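Local structure of VgrG protein (Vibrio cholerae, 4DTH) at residues Ala198-Lys203 against Tyr235-Glu240; Ser207-Leu212 against Asn226-Leu231; Leu192-Ser197 against Phe350-Val355; Phe245-Asn250 against Asn264-Pro269. The protein carries an actin cross-linking toxin domain that binds ATP together with magnesium and probably joins actin monomers to one another covalently. All blocks are in the same frame, centred on the assembly; numbering follows the deposited sequence. Where two conformers were deposited one is given.

Contact 1: residues Ala198-Lys203 against Tyr235-Glu240; sequences APWYQK and YLKTAE
The type I beta turn from Ala198 to Tyr201, in the connection between helix 190-196 and helix 204-212, sets Trp200 against Lys237 on one side of helix 221-245. The junction depends less on the indole than on its stem: Trp200 CB lies 3.6 Å from Lys237 CG and equally close to Lys237 CD, so that a single methylene rests on the aliphatic part of the lysine. Trp200 holds CG between its backbone N and carbonyl carbon (chi1 55°), which swings the ring away from Lys237. There the indole takes Ala198 CB over one face, meets Trp275 edge-to-face, and gives its NE1 hydrogen to the carbonyl oxygen of Ile277. The lysine chain leaves with CG opposite the backbone N and bends at its second torsion (chi2 67°), laying its methylenes beside Trp200 CB while carrying the ammonium onward. That ammonium is engaged one helical turn along, where Lys237 NZ forms a salt bridge of 2.9 Å with Glu240 OE2, approached on the syn side but 29° out of the carboxylate plane. A second, lighter touch comes from Gln202, whose extended chain crosses Leu236 at about a right angle and brings NE2 to 3.7 Å from Leu236 CD1. The backbone N of Gln202 is itself hydrogen-bonded to Ser233 OG, a polar tie to the same helix. The contact thus separates the two halves of one lysine: its charge is paired within its own helix, while Trp200 and Lys237 meet through carbon alone.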
loop_
_atom_site.group_PDB
_atom_site.type_symbol
_atom_site.label_atom_id
_atom_site.label_comp_id
_atom_site.label_asym_id
_atom_site.label_seq_id
_atom_site.Cartn_x
_atom_site.Cartn_y
_atom_site.Cartn_z
ATOM N N ALA A 198 -5.975 2.038 15.209
ATOM C CA ALA A 198 -5.312 0.779 14.834
ATOM C C ALA A 198 -5.042 -0.016 16.125
ATOM O O ALA A 198 -4.621 0.586 17.120
ATOM C CB ALA A 198 -4.007 1.055 14.104
ATOM N N PRO A 199 -5.380 -1.325 16.167
ATOM C CA PRO A 199 -5.216 -2.088 17.428
ATOM C C PRO A 199 -3.797 -2.104 17.980
ATOM O O PRO A 199 -3.611 -2.123 19.199
ATOM C CB PRO A 199 -5.687 -3.498 17.064
ATOM C CG PRO A 199 -6.497 -3.342 15.837
ATOM C CD PRO A 199 -5.941 -2.168 15.093
ATOM N N TRP A 200 -2.798 -2.064 17.081
ATOM C CA TRP A 200 -1.388 -2.069 17.467
ATOM C C TRP A 200 -0.920 -0.762 18.087
ATOM O O TRP A 200 0.102 -0.761 18.766
ATOM C CB TRP A 200 -0.495 -2.455 16.279
ATOM C CG TRP A 200 -0.674 -1.601 15.056
ATOM C CD1 TRP A 200 -1.425 -1.895 13.957
ATOM C CD2 TRP A 200 -0.070 -0.324 14.804
ATOM N NE1 TRP A 200 -1.335 -0.877 13.036
ATOM C CE2 TRP A 200 -0.517 0.105 13.533
ATOM C CE3 TRP A 200 0.805 0.506 15.529
ATOM C CZ2 TRP A 200 -0.126 1.332 12.976
ATOM C CZ3 TRP A 200 1.189 1.719 14.978
ATOM C CH2 TRP A 200 0.723 2.125 13.719
ATOM N N TYR A 201 -1.619 0.358 17.816
ATOM C CA TYR A 201 -1.208 1.649 18.364
ATOM C C TYR A 201 -1.599 1.785 19.825
ATOM O O TYR A 201 -2.784 1.699 20.160
ATOM C CB TYR A 201 -1.734 2.831 17.536
ATOM C CG TYR A 201 -1.288 4.174 18.076
ATOM C CD1 TYR A 201 0.057 4.542 18.067
ATOM C CD2 TYR A 201 -2.205 5.068 18.616
ATOM C CE1 TYR A 201 0.472 5.777 18.567
ATOM C CE2 TYR A 201 -1.804 6.311 19.103
ATOM C CZ TYR A 201 -0.464 6.660 19.079
ATOM O OH TYR A 201 -0.071 7.871 19.587
ATOM N N GLN A 202 -0.600 2.010 20.687
ATOM C CA GLN A 202 -0.812 2.127 22.132
ATOM C C GLN A 202 -0.681 3.564 22.590
ATOM O O GLN A 202 0.412 4.027 22.930
ATOM C CB GLN A 202 0.127 1.182 22.893
ATOM C CG GLN A 202 0.005 -0.262 22.422
ATOM C CD GLN A 202 0.781 -1.201 23.303
ATOM O OE1 GLN A 202 0.623 -1.204 24.524
ATOM N NE2 GLN A 202 1.601 -2.047 22.700
ATOM N N LYS A 203 -1.804 4.287 22.573
ATOM C CA LYS A 203 -1.812 5.688 22.962
ATOM C C LYS A 203 -1.302 5.962 24.392
ATOM O O LYS A 203 -0.757 7.040 24.640
ATOM C CB LYS A 203 -3.176 6.305 22.708
ATOM C CG LYS A 203 -3.164 7.807 22.835
ATOM C CD LYS A 203 -3.797 8.470 21.623
ATOM C CE LYS A 203 -4.243 9.872 21.953
ATOM N NZ LYS A 203 -5.263 9.926 23.029
ATOM N N TYR A 235 7.383 -1.300 16.966
ATOM C CA TYR A 235 8.417 -2.248 17.402
ATOM C C TYR A 235 7.805 -3.403 18.196
ATOM O O TYR A 235 8.145 -4.559 17.941
ATOM C CB TYR A 235 9.502 -1.551 18.246
ATOM C CG TYR A 235 10.511 -0.699 17.499
ATOM C CD1 TYR A 235 10.135 0.066 16.394
ATOM C CD2 TYR A 235 11.811 -0.555 17.973
ATOM C CE1 TYR A 235 11.037 0.926 15.766
ATOM C CE2 TYR A 235 12.725 0.287 17.343
ATOM C CZ TYR A 235 12.327 1.049 16.261
ATOM O OH TYR A 235 13.250 1.849 15.640
ATOM N N LEU A 236 6.885 -3.089 19.139
ATOM C CA LEU A 236 6.211 -4.093 19.966
ATOM C C LEU A 236 5.320 -5.002 19.128
ATOM O O LEU A 236 5.341 -6.214 19.330
ATOM C CB LEU A 236 5.409 -3.448 21.113
ATOM C CG LEU A 236 6.215 -2.740 22.206
ATOM C CD1 LEU A 236 5.274 -2.152 23.262
ATOM C CD2 LEU A 236 7.238 -3.676 22.860
ATOM N N LYS A 237 4.562 -4.429 18.170
ATOM C CA LYS A 237 3.715 -5.216 17.270
ATOM C C LYS A 237 4.560 -6.153 16.390
ATOM O O LYS A 237 4.170 -7.307 16.182
ATOM C CB LYS A 237 2.802 -4.316 16.414
ATOM C CG LYS A 237 1.827 -5.088 15.512
ATOM C CD LYS A 237 0.771 -5.866 16.299
ATOM C CE LYS A 237 -0.264 -6.450 15.374
ATOM N NZ LYS A 237 -1.322 -7.133 16.158
ATOM N N THR A 238 5.721 -5.659 15.894
ATOM C CA THR A 238 6.619 -6.474 15.066
ATOM C C THR A 238 7.105 -7.684 15.879
ATOM O O THR A 238 7.085 -8.808 15.373
ATOM C CB THR A 238 7.749 -5.630 14.471
ATOM O OG1 THR A 238 7.166 -4.592 13.681
ATOM C CG2 THR A 238 8.680 -6.459 13.574
ATOM N N ALA A 239 7.506 -7.453 17.145
ATOM C CA ALA A 239 7.948 -8.520 18.034
ATOM C C ALA A 239 6.802 -9.519 18.282
ATOM O O ALA A 239 7.017 -10.731 18.180
ATOM C CB ALA A 239 8.459 -7.934 19.340
ATOM N N GLU A 240 5.563 -9.007 18.505
ATOM C CA GLU A 240 4.386 -9.866 18.700
ATOM C C GLU A 240 4.148 -10.751 17.479
ATOM O O GLU A 240 3.954 -11.966 17.629
ATOM C CB GLU A 240 3.139 -9.008 19.002
ATOM C CG GLU A 240 1.840 -9.794 19.130
ATOM C CD GLU A 240 0.599 -8.942 18.941
ATOM O OE1 GLU A 240 0.295 -8.121 19.837
ATOM O OE2 GLU A 240 -0.060 -9.077 17.885
#

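Contact 2: residues Ser207-Leu212 against Asn226-Leu231; sequences SQFASL and NVFAYL
The carbonyl oxygen of Phe209, the residue whose ring meets Phe228 across this contact, accepts a hydrogen bond from Thr213 OG1 and a weak one from Leu212 N at 3.1 Å, close to the end of helix 204-212. Phe228 O has a similar hydroxyl partner in Thr232 OG1. These bonds stay on their own side; across the contact two phenylalanines meet. Both leave the backbone with CG opposite the N atom (chi1 -175° for Phe209 and 174° for Phe228) and reach into the space between the helices. Phe209 CD1 comes down over one face of the Phe228 ring, offset toward its rim, and stands 3.4 Å from Phe228 CG; Phe209 CB is 3.5 Å from Phe228 CD2. The ring planes are inclined at 35° with centroids 4.8 Å apart, an oblique pairing that is neither a stack nor a T-shape. Phe228 CB adds an off-centre CH-pi contact, lying 4.1 Å from the centroid of the Phe209 ring. Each phenylalanine therefore offers both ring and methylene to the other, and the pair is buried. Around it, Phe209 also leans on Ala224 and Ala225 of helix 221-245 and on Leu218 of the intervening loop, while Phe228 packs against His301 and Gln305, so the pair joins helix 204-212 to helix 221-245 beside helix 292-307.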
loop_
_atom_site.group_PDB
_atom_site.type_symbol
_atom_site.label_atom_id
_atom_site.label_comp_id
_atom_site.label_asym_id
_atom_site.label_seq_id
_atom_site.Cartn_x
_atom_site.Cartn_y
_atom_site.Cartn_z
ATOM N N SER A 207 1.835 9.305 27.404
ATOM C CA SER A 207 1.917 9.748 28.800
ATOM C C SER A 207 3.030 9.007 29.541
ATOM O O SER A 207 3.691 9.596 30.401
ATOM C CB SER A 207 0.580 9.581 29.515
ATOM O OG SER A 207 0.094 8.253 29.413
ATOM N N GLN A 208 3.280 7.738 29.155
ATOM C CA GLN A 208 4.353 6.949 29.742
ATOM C C GLN A 208 5.702 7.624 29.454
ATOM O O GLN A 208 6.471 7.816 30.388
ATOM C CB GLN A 208 4.330 5.504 29.205
ATOM C CG GLN A 208 5.228 4.546 30.003
ATOM C CD GLN A 208 4.580 3.945 31.251
ATOM O OE1 GLN A 208 5.123 3.024 31.864
ATOM N NE2 GLN A 208 3.390 4.413 31.650
ATOM N N PHE A 209 5.945 8.067 28.184
ATOM C CA PHE A 209 7.214 8.729 27.825
ATOM C C PHE A 209 7.417 10.005 28.666
ATOM O O PHE A 209 8.520 10.249 29.149
ATOM C CB PHE A 209 7.272 9.067 26.319
ATOM C CG PHE A 209 8.592 9.639 25.852
ATOM C CD1 PHE A 209 9.690 8.816 25.647
ATOM C CD2 PHE A 209 8.744 11.009 25.651
ATOM C CE1 PHE A 209 10.907 9.342 25.226
ATOM C CE2 PHE A 209 9.962 11.533 25.235
ATOM C CZ PHE A 209 11.036 10.702 25.029
ATOM N N ALA A 210 6.355 10.798 28.825
ATOM C CA ALA A 210 6.383 12.049 29.594
ATOM C C ALA A 210 6.863 11.801 31.040
ATOM O O ALA A 210 7.689 12.568 31.539
ATOM C CB ALA A 210 5.004 12.688 29.588
ATOM N N SER A 211 6.408 10.692 31.666
ATOM C CA SER A 211 6.802 10.276 33.022
ATOM C C SER A 211 8.277 9.897 33.119
ATOM O O SER A 211 8.903 10.188 34.135
ATOM C CB SER A 211 5.964 9.087 33.484
ATOM O OG SER A 211 4.587 9.410 33.564
ATOM N N LEU A 212 8.822 9.232 32.075
ATOM C CA LEU A 212 10.212 8.767 32.024
ATOM C C LEU A 212 11.219 9.888 31.814
ATOM O O LEU A 212 12.406 9.691 32.088
ATOM C CB LEU A 212 10.394 7.747 30.856
ATOM C CG LEU A 212 9.436 6.556 30.753
ATOM C CD1 LEU A 212 9.676 5.780 29.493
ATOM C CD2 LEU A 212 9.588 5.615 31.922
ATOM N N ASN A 226 4.921 11.673 21.043
ATOM C CA ASN A 226 4.165 11.141 19.909
ATOM C C ASN A 226 5.020 10.181 19.089
ATOM O O ASN A 226 4.550 9.085 18.760
ATOM C CB ASN A 226 3.637 12.282 19.023
ATOM C CG ASN A 226 2.447 13.007 19.609
ATOM O OD1 ASN A 226 1.557 12.417 20.203
ATOM N ND2 ASN A 226 2.369 14.302 19.417
ATOM N N VAL A 227 6.274 10.575 18.779
ATOM C CA VAL A 227 7.202 9.731 18.015
ATOM C C VAL A 227 7.483 8.449 18.804
ATOM O O VAL A 227 7.449 7.358 18.227
ATOM C CB VAL A 227 8.505 10.458 17.588
ATOM C CG1 VAL A 227 9.495 9.485 16.940
ATOM C CG2 VAL A 227 8.197 11.609 16.629
ATOM N N PHE A 228 7.719 8.581 20.119
ATOM C CA PHE A 228 7.976 7.421 20.973
ATOM C C PHE A 228 6.803 6.450 20.940
ATOM O O PHE A 228 7.032 5.263 20.758
ATOM C CB PHE A 228 8.263 7.856 22.419
ATOM C CG PHE A 228 8.384 6.705 23.392
ATOM C CD1 PHE A 228 9.596 6.043 23.564
ATOM C CD2 PHE A 228 7.299 6.308 24.165
ATOM C CE1 PHE A 228 9.718 5.008 24.496
ATOM C CE2 PHE A 228 7.429 5.279 25.107
ATOM C CZ PHE A 228 8.633 4.630 25.250
ATOM N N ALA A 229 5.558 6.940 21.120
ATOM C CA ALA A 229 4.389 6.055 21.104
ATOM C C ALA A 229 4.216 5.347 19.758
ATOM O O ALA A 229 3.914 4.152 19.737
ATOM C CB ALA A 229 3.134 6.822 21.451
ATOM N N TYR A 230 4.436 6.070 18.651
ATOM C CA TYR A 230 4.312 5.529 17.299
ATOM C C TYR A 230 5.346 4.421 17.067
ATOM O O TYR A 230 4.968 3.294 16.721
ATOM C CB TYR A 230 4.461 6.663 16.262
ATOM C CG TYR A 230 4.403 6.181 14.827
ATOM C CD1 TYR A 230 3.196 5.788 14.250
ATOM C CD2 TYR A 230 5.557 6.071 14.060
ATOM C CE1 TYR A 230 3.139 5.324 12.939
ATOM C CE2 TYR A 230 5.511 5.624 12.741
ATOM C CZ TYR A 230 4.299 5.248 12.186
ATOM O OH TYR A 230 4.258 4.782 10.899
ATOM N N LEU A 231 6.644 4.738 17.262
ATOM C CA LEU A 231 7.730 3.772 17.055
ATOM C C LEU A 231 7.637 2.595 18.010
ATOM O O LEU A 231 7.736 1.457 17.559
ATOM C CB LEU A 231 9.107 4.443 17.170
ATOM C CG LEU A 231 9.522 5.332 16.002
ATOM C CD1 LEU A 231 10.886 5.954 16.264
ATOM C CD2 LEU A 231 9.540 4.541 14.667
#

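Contact 3: residues Leu192-Ser197 against Phe350-Val355; sequences LRLLES and FEFRTV. With SO4 (sulfate ion), chain F.
One methyl group serves two aromatic residues here: Leu195 CD2 lies 3.6 Å from Phe350 CB and 3.7 Å from Phe352 CZ, bridging alternate positions of one strand. Leu195 crosses Phe352 at about a right angle and Phe350 obliquely, and its other methyl, CD1, is 3.8 Å from Phe350 CD2. Leu194, its CG opposite the backbone N (chi1 180°), comes obliquely to the same outer part of the Phe352 ring, with Leu194 CD2 3.7 Å from Phe352 CZ. Strand alternation then gives a clear division of labour. Phe350 and Phe352 face the helix, whereas Glu351 between them points the other way, touching ATP and completing a magnesium site with Glu28 and Gln174. Beyond the strand, Arg353 NH1 forms a salt bridge of 2.8 Å with Glu351 OE2, tilted from the guanidinium plane. The same arginine holds a sulfate, probably from the crystallisation liquor, in a nearly straight two-pronged grip: NH1 to O4 at 2.9 Å and NH2 to O2 at 2.8 Å. Lys272 also binds this anion, and Asn273 takes the NE hydrogen of Arg353. The axes of helix segment 192-196 and strand segment 350-352 run at 75° and approach to 11.0 Å. Leu192 and Leu195 also pack on Val179 of strand 173-180, and Leu195 on Ile277 of strand 277-279, two strands that pair with strand 343-352 near this end.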
loop_
_atom_site.group_PDB
_atom_site.type_symbol
_atom_site.label_atom_id
_atom_site.label_comp_id
_atom_site.label_asym_id
_atom_site.label_seq_id
_atom_site.Cartn_x
_atom_site.Cartn_y
_atom_site.Cartn_z
ATOM N N LEU A 192 -6.686 11.166 11.332
ATOM C CA LEU A 192 -5.717 10.858 12.388
ATOM C C LEU A 192 -6.327 9.971 13.458
ATOM O O LEU A 192 -5.694 9.005 13.867
ATOM C CB LEU A 192 -5.116 12.132 13.001
ATOM C CG LEU A 192 -4.025 12.815 12.170
ATOM C CD1 LEU A 192 -3.721 14.199 12.714
ATOM C CD2 LEU A 192 -2.739 11.964 12.107
ATOM N N ARG A 193 -7.581 10.256 13.849
ATOM C CA ARG A 193 -8.301 9.470 14.856
ATOM C C ARG A 193 -8.584 8.057 14.352
ATOM O O ARG A 193 -8.459 7.102 15.122
ATOM C CB ARG A 193 -9.583 10.186 15.299
ATOM C CG ARG A 193 -9.267 11.483 16.030
ATOM C CD ARG A 193 -10.463 12.068 16.745
ATOM N NE ARG A 193 -11.469 12.597 15.816
ATOM C CZ ARG A 193 -11.471 13.826 15.317
ATOM N NH1 ARG A 193 -10.511 14.682 15.637
ATOM N NH2 ARG A 193 -12.433 14.209 14.488
ATOM N N LEU A 194 -8.905 7.925 13.035
ATOM C CA LEU A 194 -9.128 6.625 12.411
ATOM C C LEU A 194 -7.817 5.799 12.468
ATOM O O LEU A 194 -7.842 4.624 12.836
ATOM C CB LEU A 194 -9.600 6.807 10.950
ATOM C CG LEU A 194 -9.869 5.535 10.154
ATOM C CD1 LEU A 194 -11.043 4.746 10.741
ATOM C CD2 LEU A 194 -10.128 5.858 8.686
ATOM N N LEU A 195 -6.674 6.434 12.133
ATOM C CA LEU A 195 -5.362 5.768 12.152
ATOM C C LEU A 195 -4.939 5.387 13.561
ATOM O O LEU A 195 -4.393 4.300 13.765
ATOM C CB LEU A 195 -4.287 6.648 11.503
ATOM C CG LEU A 195 -4.422 6.871 9.992
ATOM C CD1 LEU A 195 -3.482 7.934 9.547
ATOM C CD2 LEU A 195 -4.204 5.574 9.203
ATOM N N GLU A 196 -5.206 6.267 14.532
ATOM C CA GLU A 196 -4.875 6.027 15.937
ATOM C C GLU A 196 -5.708 4.903 16.555
ATOM O O GLU A 196 -5.320 4.344 17.588
ATOM C CB GLU A 196 -4.995 7.312 16.750
ATOM C CG GLU A 196 -3.888 8.312 16.468
ATOM C CD GLU A 196 -4.234 9.720 16.902
ATOM O OE1 GLU A 196 -5.125 9.875 17.766
ATOM O OE2 GLU A 196 -3.609 10.669 16.383
ATOM N N SER A 197 -6.832 4.547 15.907
ATOM C CA SER A 197 -7.682 3.444 16.357
ATOM C C SER A 197 -7.097 2.074 15.979
ATOM O O SER A 197 -7.647 1.053 16.404
ATOM C CB SER A 197 -9.112 3.604 15.845
ATOM O OG SER A 197 -9.220 3.225 14.482
ATOM N N PHE A 350 -0.394 4.623 5.468
ATOM C CA PHE A 350 -0.987 3.436 6.075
ATOM C C PHE A 350 -1.967 2.780 5.154
ATOM O O PHE A 350 -2.837 3.450 4.595
ATOM C CB PHE A 350 -1.677 3.802 7.404
ATOM C CG PHE A 350 -0.738 4.461 8.382
ATOM C CD1 PHE A 350 0.034 3.694 9.252
ATOM C CD2 PHE A 350 -0.573 5.842 8.390
ATOM C CE1 PHE A 350 0.953 4.299 10.110
ATOM C CE2 PHE A 350 0.343 6.448 9.255
ATOM C CZ PHE A 350 1.106 5.672 10.101
ATOM N N GLU A 351 -1.849 1.454 5.021
ATOM C CA GLU A 351 -2.726 0.680 4.158
ATOM C C GLU A 351 -3.818 -0.008 4.968
ATOM O O GLU A 351 -3.524 -0.797 5.876
ATOM C CB GLU A 351 -1.891 -0.355 3.378
ATOM C CG GLU A 351 -2.708 -1.265 2.478
ATOM C CD GLU A 351 -1.903 -2.336 1.767
ATOM O OE1 GLU A 351 -0.754 -2.054 1.363
ATOM O OE2 GLU A 351 -2.455 -3.436 1.548
ATOM N N PHE A 352 -5.078 0.267 4.615
ATOM C CA PHE A 352 -6.235 -0.386 5.224
ATOM C C PHE A 352 -6.435 -1.676 4.434
ATOM O O PHE A 352 -6.878 -1.634 3.281
ATOM C CB PHE A 352 -7.473 0.523 5.155
ATOM C CG PHE A 352 -7.379 1.695 6.102
ATOM C CD1 PHE A 352 -6.647 2.830 5.762
ATOM C CD2 PHE A 352 -8.009 1.659 7.342
ATOM C CE1 PHE A 352 -6.550 3.911 6.647
ATOM C CE2 PHE A 352 -7.927 2.749 8.218
ATOM C CZ PHE A 352 -7.185 3.858 7.871
ATOM N N ARG A 353 -6.053 -2.814 5.033
ATOM C CA ARG A 353 -6.126 -4.150 4.412
ATOM C C ARG A 353 -7.547 -4.502 3.982
ATOM O O ARG A 353 -7.750 -5.112 2.933
ATOM C CB ARG A 353 -5.499 -5.215 5.320
ATOM C CG ARG A 353 -3.995 -4.960 5.593
ATOM C CD ARG A 353 -3.121 -5.144 4.349
ATOM N NE ARG A 353 -3.060 -6.553 3.942
ATOM C CZ ARG A 353 -2.517 -6.999 2.814
ATOM N NH1 ARG A 353 -1.980 -6.149 1.945
ATOM N NH2 ARG A 353 -2.491 -8.301 2.554
ATOM N N THR A 354 -8.522 -4.087 4.799
ATOM C CA THR A 354 -9.956 -4.151 4.511
ATOM C C THR A 354 -10.404 -2.691 4.621
ATOM O O THR A 354 -10.058 -2.022 5.607
ATOM C CB THR A 354 -10.684 -5.072 5.519
ATOM O OG1 THR A 354 -10.322 -6.420 5.239
ATOM C CG2 THR A 354 -12.208 -4.954 5.432
ATOM N N VAL A 355 -11.142 -2.188 3.618
ATOM C CA VAL A 355 -11.597 -0.796 3.649
ATOM C C VAL A 355 -12.666 -0.650 4.755
ATOM O O VAL A 355 -13.689 -1.340 4.699
ATOM C CB VAL A 355 -12.100 -0.276 2.275
ATOM C CG1 VAL A 355 -12.547 1.181 2.375
ATOM C CG2 VAL A 355 -11.026 -0.429 1.195
HETATM S S SO4 F . -0.575 -8.553 -0.659
HETATM O O1 SO4 F . -0.728 -8.996 -2.049
HETATM O O2 SO4 F . -1.492 -9.282 0.181
HETATM O O3 SO4 F . 0.801 -8.770 -0.253
HETATM O O4 SO4 F . -0.865 -7.120 -0.572
#

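Contact 4: residues Phe245-Asn250 against Asn264-Pro269; sequences FGIYIN and NGLTDP
Leu266 is crossed at about a right angle by each of two isoleucines, Ile247 and Ile249, and branch ends make the contacts. Ile249 CD1 lies 3.7 Å from Leu266 CD2, though Ile249 was modelled in two conformers and this detail is provisional. Ile247 CD1 reaches the same methyl more loosely, at 4.2 Å. The other branch of Ile247 works against backbone: with CG2 opposite the backbone N (chi1 -57°, measured to CG1), that methyl sits 3.9 Å from Gly265 CA and just as far from Leu266 N. Gly265 has backbone angles (phi 149°) that would jam a side chain against the preceding carbonyl O. It opens a type I beta turn that closes at Asp268, whose carboxylate has two tasks: OD2 accepts from Asn264 N at 2.8 Å through its anti lone pair, while OD1 caps Lys270 N. Tyr321 of helix 312-323 lies against both Ile249 and Leu266, and Val271 against Ile247. Gly246, with positive phi, is the first residue past helix 221-245, and Asp268 is the N-cap of helix 269-275, so this apolar cluster draws together the two ends of a long interhelical loop.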
loop_
_atom_site.group_PDB
_atom_site.type_symbol
_atom_site.label_atom_id
_atom_site.label_comp_id
_atom_site.label_asym_id
_atom_site.label_seq_id
_atom_site.Cartn_x
_atom_site.Cartn_y
_atom_site.Cartn_z
ATOM N N PHE A 245 3.926 -15.640 14.337
ATOM C CA PHE A 245 4.090 -16.284 13.034
ATOM C C PHE A 245 5.422 -16.997 12.794
ATOM O O PHE A 245 5.591 -17.607 11.740
ATOM C CB PHE A 245 3.791 -15.276 11.918
ATOM C CG PHE A 245 2.339 -14.857 11.842
ATOM C CD1 PHE A 245 1.382 -15.701 11.286
ATOM C CD2 PHE A 245 1.927 -13.628 12.343
ATOM C CE1 PHE A 245 0.038 -15.310 11.213
ATOM C CE2 PHE A 245 0.581 -13.232 12.260
ATOM C CZ PHE A 245 -0.351 -14.076 11.696
ATOM N N GLY A 246 6.344 -16.902 13.747
ATOM C CA GLY A 246 7.663 -17.522 13.631
ATOM C C GLY A 246 8.452 -16.913 12.487
ATOM O O GLY A 246 8.852 -17.615 11.560
ATOM N N ILE A 247 8.648 -15.586 12.542
ATOM C CA ILE A 247 9.324 -14.851 11.468
ATOM C C ILE A 247 10.799 -14.661 11.793
ATOM O O ILE A 247 11.121 -14.199 12.883
ATOM C CB ILE A 247 8.623 -13.483 11.222
ATOM C CG1 ILE A 247 7.115 -13.673 10.895
ATOM C CG2 ILE A 247 9.327 -12.685 10.100
ATOM C CD1 ILE A 247 6.288 -12.373 10.925
ATOM N N TYR A 248 11.682 -14.919 10.806
ATOM C CA TYR A 248 13.115 -14.661 10.985
ATOM C C TYR A 248 13.327 -13.157 10.768
ATOM O O TYR A 248 13.153 -12.675 9.647
ATOM C CB TYR A 248 13.934 -15.467 9.962
ATOM C CG TYR A 248 14.067 -16.921 10.348
ATOM C CD1 TYR A 248 13.047 -17.832 10.077
ATOM C CD2 TYR A 248 15.207 -17.387 10.993
ATOM C CE1 TYR A 248 13.148 -19.167 10.468
ATOM C CE2 TYR A 248 15.329 -18.723 11.369
ATOM C CZ TYR A 248 14.294 -19.608 11.109
ATOM O OH TYR A 248 14.414 -20.926 11.472
ATOM N N ILE A 249 13.652 -12.425 11.866
ATOM C CA ILE A 249 13.923 -10.971 11.899
ATOM C C ILE A 249 15.392 -10.786 12.186
ATOM O O ILE A 249 15.834 -11.146 13.277
ATOM C CB ILE A 249 13.106 -10.207 13.002
ATOM C CG1 ILE A 249 11.597 -10.517 12.977
ATOM C CG2 ILE A 249 13.414 -8.683 13.001
ATOM C CD1 ILE A 249 10.807 -9.936 11.851
ATOM N N ASN A 250 16.144 -10.169 11.247
ATOM C CA ASN A 250 17.582 -9.915 11.436
ATOM C C ASN A 250 18.271 -11.245 11.758
ATOM O O ASN A 250 18.130 -12.190 10.982
ATOM C CB ASN A 250 17.832 -8.848 12.536
ATOM C CG ASN A 250 18.435 -7.584 12.052
ATOM O OD1 ASN A 250 18.377 -7.246 10.862
ATOM N ND2 ASN A 250 18.958 -6.828 12.998
ATOM N N ASN A 264 5.813 -16.770 5.695
ATOM C CA ASN A 264 7.054 -16.685 4.934
ATOM C C ASN A 264 7.907 -15.438 5.236
ATOM O O ASN A 264 9.026 -15.314 4.737
ATOM C CB ASN A 264 6.809 -16.909 3.442
ATOM C CG ASN A 264 6.170 -18.257 3.123
ATOM O OD1 ASN A 264 5.369 -18.380 2.193
ATOM N ND2 ASN A 264 6.485 -19.299 3.888
ATOM N N GLY A 265 7.396 -14.565 6.090
ATOM C CA GLY A 265 8.103 -13.355 6.480
ATOM C C GLY A 265 7.164 -12.220 6.786
ATOM O O GLY A 265 5.948 -12.418 6.836
ATOM N N LEU A 266 7.735 -11.019 6.982
ATOM C CA LEU A 266 6.967 -9.796 7.271
ATOM C C LEU A 266 6.000 -9.421 6.134
ATOM O O LEU A 266 4.954 -8.821 6.407
ATOM C CB LEU A 266 7.897 -8.606 7.573
ATOM C CG LEU A 266 8.721 -8.672 8.872
ATOM C CD1 LEU A 266 9.780 -7.561 8.901
ATOM C CD2 LEU A 266 7.820 -8.596 10.105
ATOM N N THR A 267 6.333 -9.797 4.876
ATOM C CA THR A 267 5.505 -9.478 3.697
ATOM C C THR A 267 4.423 -10.513 3.404
ATOM O O THR A 267 3.640 -10.330 2.466
ATOM C CB THR A 267 6.380 -9.233 2.462
ATOM O OG1 THR A 267 7.069 -10.442 2.150
ATOM C CG2 THR A 267 7.370 -8.108 2.665
ATOM N N ASP A 268 4.370 -11.594 4.182
ATOM C CA ASP A 268 3.362 -12.624 3.980
ATOM C C ASP A 268 1.967 -11.984 4.107
ATOM O O ASP A 268 1.749 -11.252 5.078
ATOM C CB ASP A 268 3.548 -13.750 5.016
ATOM C CG ASP A 268 2.705 -14.979 4.757
ATOM O OD1 ASP A 268 1.470 -14.836 4.633
ATOM O OD2 ASP A 268 3.260 -16.093 4.785
ATOM N N PRO A 269 1.037 -12.195 3.133
ATOM C CA PRO A 269 -0.298 -11.567 3.235
ATOM C C PRO A 269 -0.995 -11.736 4.583
ATOM O O PRO A 269 -1.657 -10.799 5.019
ATOM C CB PRO A 269 -1.101 -12.232 2.113
ATOM C CG PRO A 269 -0.090 -12.688 1.137
ATOM C CD PRO A 269 1.164 -12.990 1.889
#

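In the fold
Contact 3 opens first along the chain and closes last, so the other three lie within the span it brackets; contact 1 in turn encloses contact 2, and contact 4 follows contact 1. Contacts 1 and 2 share helix 221-245, and contact 1 lies centrally, its centre about 13 Å from those of contacts 2 and 3 and about 16 Å from that of contact 4. Contacts 2 and 4 are about 27 Å apart between centres and do not touch. Tyr230 OH packs on Phe350 CZ, 3.4 Å away, so helix 221-245 touches the strand that carries Glu351, a residue of the ATP and magnesium sites.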